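2,3-dihydroxybenzoate-AMP ligase (PDB 5KEI) is a member of the AMP-binding (ANL) enzyme superfamily, with a large AMP-binding domain followed by a smaller C-terminal domain. Local coordinates at residues 336-341 against 349-354; 361-364 against 370-373. One frame throughout, in Å; residues are numbered along the deposited sequence.

Contact 1. Residues 336-341 against 349-354; sequences PDAALV and LQQVFG
Ala338, Val341 and Leu349 form a small, buried, apolar helix-to-sheet contact. It joins the helix and the second strand of the beta-alpha-beta unit made by strand 325-328, helix 335-344 and strand 349-354. The helix segment runs at 146° to the strand, and the two axes come within 10.0 Å. Leu349 carries the strand side and splits its branches between two helix residues. Leu349 CD2 meets Ala338 CB at 3.9 Å, and Leu349 CD1 lies 4.4 Å from Val341 CG1, a looser touch. Leu349 CG stands anti to the backbone N (chi1 161°), which carries both methyls toward the helix. Ala338 and Val341 are three residues apart and both point their CB at the strand. Gln351 adds a lesser touch, with Gln351 NE2 4.2 Å from Ala338 CB. Its amide is engaged elsewhere: NE2 bonds to Leu372 O and OE1 accepts from Gln376 NE2. Around the same spot Val341 also packs on Leu326, and Leu349 on Val328, both from the neighbouring strand. No hydrogen bond crosses between helix and strand segments. The contact is essentially methyl packing, while the buried amide of Gln351 is satisfied by partners outside both segments.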
loop_
_atom_site.group_PDB
_atom_site.type_symbol
_atom_site.label_atom_id
_atom_site.label_comp_id
_atom_site.label_asym_id
_atom_site.label_seq_id
_atom_site.Cartn_x
_atom_site.Cartn_y
_atom_site.Cartn_z
ATOM N N PRO A 336 -12.969 8.735 -21.790
ATOM C CA PRO A 336 -13.597 10.068 -21.863
ATOM C C PRO A 336 -13.149 11.008 -20.734
ATOM O O PRO A 336 -12.935 12.193 -20.977
ATOM C CB PRO A 336 -15.105 9.764 -21.747
ATOM C CG PRO A 336 -15.245 8.387 -22.300
ATOM C CD PRO A 336 -13.966 7.654 -21.932
ATOM N N ASP A 337 -13.004 10.496 -19.520
ATOM C CA ASP A 337 -12.546 11.332 -18.408
ATOM C C ASP A 337 -11.074 11.706 -18.571
ATOM O O ASP A 337 -10.673 12.817 -18.227
ATOM C CB ASP A 337 -12.776 10.628 -17.075
ATOM C CG ASP A 337 -14.238 10.443 -16.765
ATOM O OD1 ASP A 337 -15.023 11.377 -17.040
ATOM O OD2 ASP A 337 -14.616 9.361 -16.259
ATOM N N ALA A 338 -10.277 10.792 -19.117
ATOM C CA ALA A 338 -8.901 11.121 -19.494
ATOM C C ALA A 338 -8.904 12.262 -20.480
ATOM O O ALA A 338 -8.087 13.185 -20.370
ATOM C CB ALA A 338 -8.189 9.927 -20.078
ATOM N N ALA A 339 -9.840 12.200 -21.431
ATOM C CA ALA A 339 -9.968 13.243 -22.447
ATOM C C ALA A 339 -10.227 14.577 -21.789
ATOM O O ALA A 339 -9.551 15.571 -22.094
ATOM C CB ALA A 339 -11.099 12.911 -23.444
ATOM N N LEU A 340 -11.213 14.592 -20.893
ATOM C CA LEU A 340 -11.586 15.810 -20.167
ATOM C C LEU A 340 -10.397 16.387 -19.423
ATOM O O LEU A 340 -10.106 17.580 -19.500
ATOM C CB LEU A 340 -12.712 15.539 -19.174
ATOM C CG LEU A 340 -13.180 16.745 -18.356
ATOM C CD1 LEU A 340 -13.829 17.757 -19.272
ATOM C CD2 LEU A 340 -14.159 16.298 -17.295
ATOM N N VAL A 341 -9.704 15.511 -18.713
ATOM C CA VAL A 341 -8.572 15.920 -17.911
ATOM C C VAL A 341 -7.481 16.583 -18.743
ATOM O O VAL A 341 -6.958 17.623 -18.355
ATOM C CB VAL A 341 -7.987 14.724 -17.156
ATOM C CG1 VAL A 341 -6.574 15.037 -16.653
ATOM C CG2 VAL A 341 -8.916 14.336 -16.026
ATOM N N LEU A 349 -0.908 14.375 -18.599
ATOM C CA LEU A 349 -1.514 13.298 -17.849
ATOM C C LEU A 349 -0.583 12.107 -17.845
ATOM O O LEU A 349 0.050 11.801 -18.861
ATOM C CB LEU A 349 -2.866 12.909 -18.460
ATOM C CG LEU A 349 -3.461 11.535 -18.126
ATOM C CD1 LEU A 349 -3.963 11.499 -16.679
ATOM C CD2 LEU A 349 -4.571 11.135 -19.122
ATOM N N GLN A 350 -0.484 11.444 -16.701
ATOM C CA GLN A 350 0.166 10.146 -16.653
ATOM C C GLN A 350 -0.748 9.184 -15.935
ATOM O O GLN A 350 -1.216 9.485 -14.840
ATOM C CB GLN A 350 1.506 10.223 -15.949
ATOM C CG GLN A 350 2.228 8.904 -15.867
ATOM C CD GLN A 350 3.445 9.012 -15.002
ATOM O OE1 GLN A 350 3.337 9.368 -13.830
ATOM N NE2 GLN A 350 4.620 8.732 -15.568
ATOM N N GLN A 351 -1.041 8.045 -16.557
ATOM C CA GLN A 351 -1.848 7.044 -15.876
ATOM C C GLN A 351 -0.928 6.126 -15.088
ATOM O O GLN A 351 0.155 5.725 -15.556
ATOM C CB GLN A 351 -2.728 6.254 -16.857
ATOM C CG GLN A 351 -3.828 7.109 -17.503
ATOM C CD GLN A 351 -5.113 6.334 -17.850
ATOM O OE1 GLN A 351 -5.555 5.472 -17.096
ATOM N NE2 GLN A 351 -5.712 6.658 -19.000
ATOM N N VAL A 352 -1.348 5.837 -13.861
ATOM C CA VAL A 352 -0.589 4.969 -12.979
ATOM C C VAL A 352 -1.472 3.845 -12.441
ATOM O O VAL A 352 -2.463 4.099 -11.784
ATOM C CB VAL A 352 0.004 5.752 -11.798
ATOM C CG1 VAL A 352 0.918 4.838 -10.966
ATOM C CG2 VAL A 352 0.733 6.991 -12.300
ATOM N N PHE A 353 -1.107 2.606 -12.735
ATOM C CA PHE A 353 -1.769 1.448 -12.166
ATOM C C PHE A 353 -0.763 0.730 -11.296
ATOM O O PHE A 353 0.141 0.050 -11.799
ATOM C CB PHE A 353 -2.325 0.535 -13.263
ATOM C CG PHE A 353 -2.715 -0.835 -12.786
ATOM C CD1 PHE A 353 -3.617 -0.995 -11.744
ATOM C CD2 PHE A 353 -2.198 -1.971 -13.400
ATOM C CE1 PHE A 353 -3.981 -2.267 -11.305
ATOM C CE2 PHE A 353 -2.559 -3.238 -12.966
ATOM C CZ PHE A 353 -3.456 -3.382 -11.924
ATOM N N GLY A 354 -0.913 0.919 -9.986
ATOM C CA GLY A 354 0.021 0.398 -9.011
ATOM C C GLY A 354 -0.662 -0.115 -7.757
ATOM O O GLY A 354 -1.859 0.014 -7.582
#

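Contact 2. Residues 361-364 against 370-373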
loop_
_atom_site.group_PDB
_atom_site.type_symbol
_atom_site.label_atom_id
_atom_site.label_comp_id
_atom_site.label_asym_id
_atom_site.label_seq_id
_atom_site.Cartn_x
_atom_site.Cartn_y
_atom_site.Cartn_z
ATOM N N ASN A 361 2.758 0.326 -12.803
ATOM C CA ASN A 361 2.624 0.545 -14.244
ATOM C C ASN A 361 2.383 2.018 -14.497
ATOM O O ASN A 361 1.455 2.604 -13.929
ATOM C CB ASN A 361 1.481 -0.288 -14.839
ATOM C CG ASN A 361 1.682 -1.758 -14.637
ATOM O OD1 ASN A 361 2.449 -2.388 -15.361
ATOM N ND2 ASN A 361 1.007 -2.324 -13.633
ATOM N N TYR A 362 3.246 2.613 -15.315
ATOM C CA TYR A 362 3.146 4.025 -15.683
ATOM C C TYR A 362 3.073 4.171 -17.184
ATOM O O TYR A 362 3.691 3.391 -17.914
ATOM C CB TYR A 362 4.362 4.838 -15.245
ATOM C CG TYR A 362 4.680 4.937 -13.785
ATOM C CD1 TYR A 362 4.199 5.991 -13.018
ATOM C CD2 TYR A 362 5.537 4.034 -13.191
ATOM C CE1 TYR A 362 4.528 6.100 -11.685
ATOM C CE2 TYR A 362 5.851 4.132 -11.866
ATOM C CZ TYR A 362 5.357 5.171 -11.123
ATOM O OH TYR A 362 5.704 5.268 -9.804
ATOM N N THR A 363 2.372 5.196 -17.642
ATOM C CA THR A 363 2.613 5.701 -18.980
ATOM C C THR A 363 3.900 6.528 -18.906
ATOM O O THR A 363 4.227 7.100 -17.862
ATOM C CB THR A 363 1.430 6.538 -19.507
ATOM O OG1 THR A 363 0.981 7.457 -18.495
ATOM C CG2 THR A 363 0.290 5.632 -19.900
ATOM N N ARG A 364 4.656 6.565 -19.991
ATOM C CA ARG A 364 5.903 7.328 -19.988
ATOM C C ARG A 364 5.641 8.787 -20.400
ATOM O O ARG A 364 4.585 9.115 -20.968
ATOM C CB ARG A 364 6.938 6.664 -20.899
ATOM C CG ARG A 364 7.213 5.165 -20.596
ATOM C CD ARG A 364 7.260 4.864 -19.096
ATOM N NE ARG A 364 8.141 3.749 -18.725
ATOM C CZ ARG A 364 7.726 2.575 -18.262
ATOM N NH1 ARG A 364 6.431 2.333 -18.117
ATOM N NH2 ARG A 364 8.610 1.636 -17.937
ATOM N N GLU A 370 -3.140 8.762 -27.367
ATOM C CA GLU A 370 -3.981 7.571 -27.324
ATOM C C GLU A 370 -3.504 6.609 -26.238
ATOM O O GLU A 370 -4.302 5.848 -25.680
ATOM C CB GLU A 370 -4.028 6.860 -28.688
ATOM C CG GLU A 370 -2.677 6.504 -29.303
ATOM C CD GLU A 370 -2.062 7.626 -30.159
ATOM O OE1 GLU A 370 -2.567 8.777 -30.123
ATOM O OE2 GLU A 370 -1.067 7.340 -30.875
ATOM N N VAL A 371 -2.208 6.657 -25.935
ATOM C CA VAL A 371 -1.645 5.824 -24.882
ATOM C C VAL A 371 -1.953 6.410 -23.494
ATOM O O VAL A 371 -2.276 5.667 -22.563
ATOM C CB VAL A 371 -0.138 5.644 -25.077
ATOM C CG1 VAL A 371 0.511 5.002 -23.839
ATOM C CG2 VAL A 371 0.105 4.779 -26.296
ATOM N N LEU A 372 -1.887 7.736 -23.376
ATOM C CA LEU A 372 -2.230 8.424 -22.137
ATOM C C LEU A 372 -3.707 8.240 -21.769
ATOM O O LEU A 372 -4.064 8.203 -20.592
ATOM C CB LEU A 372 -1.932 9.921 -22.243
ATOM C CG LEU A 372 -0.513 10.363 -22.581
ATOM C CD1 LEU A 372 -0.402 11.886 -22.595
ATOM C CD2 LEU A 372 0.491 9.757 -21.612
ATOM N N GLU A 373 -4.560 8.120 -22.776
ATOM C CA GLU A 373 -5.996 8.167 -22.547
ATOM C C GLU A 373 -6.639 6.777 -22.540
ATOM O O GLU A 373 -7.709 6.608 -21.974
ATOM C CB GLU A 373 -6.678 9.073 -23.591
ATOM C CG GLU A 373 -6.352 10.561 -23.394
ATOM C CD GLU A 373 -7.088 11.520 -24.343
ATOM O OE1 GLU A 373 -7.902 11.065 -25.178
ATOM O OE2 GLU A 373 -6.845 12.749 -24.246
#
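Thr363 faces Val371 and Leu372, and its two branches serve different neighbours. CG2 reaches Val371. Thr363 CG2 lies 3.7 Å from Val371 O and 4.0 Å from Val371 CG1, so the methyl touches both backbone and side chain of that residue. The Thr363 and Val371 side chains lie alongside each other, running in opposing senses. Leu372 meets Thr363 differently, at about a right angle. Leu372 CD2 sits 3.9 Å from Thr363 OG1 and 4.0 Å from Thr363 CB. With Thr363 chi1 at 46°, OG1 is directed to strand 349-354 while CG2 is left facing Val371. The hydroxyl makes only van der Waals contact with Leu372. Its hydrogen bond is with Gln351 N, on the adjacent strand. Leu372 CD2 also lies 4.2 Å from Arg364 O.

The Arg364 side chain leads away from the helix and turns back toward the end of strand 360-362. Arg364 NH1 donates to Tyr362 O over 2.9 Å, with a bent N-H...O angle of 135°. The oxygen lies at the guanidinium edge, nearly in its plane, but the donor is tilted 31° from the carbonyl plane. NH1 also bonds to Arg378 O and NH2 to Pro379 O, so three carbonyls grip this group and should fix its rotation.

Strand 360-362 lies between strands 349-354 and 378-379 in the mixed sheet. Helix 369-374 packs where the chain leaves that strand. Leu372 also touches Arg342 of helix 335-344, and Glu373 forms a salt bridge with the same arginine.

Contacts 1 and 2 are both buried, with centres about 8 Å apart, and follow one another along the chain. All four touching residues of contact 1 are buried, whereas Arg364 in contact 2 is partly exposed. Contact 1 sets helix 335-344 against strand 349-354, within a beta-alpha-beta unit. Contact 2 sets helix 369-374 against the loop that follows strand 360-362, its antiparallel neighbour in the mixed sheet. Their chemistry differs accordingly: contact 1 is methyl packing, while contact 2 brings backbone carbonyls and a hydroxyl in among the methyls. Polar links run between the contacts. In one, Phe353 O probably accepts from Asn361 N at 2.8 Å.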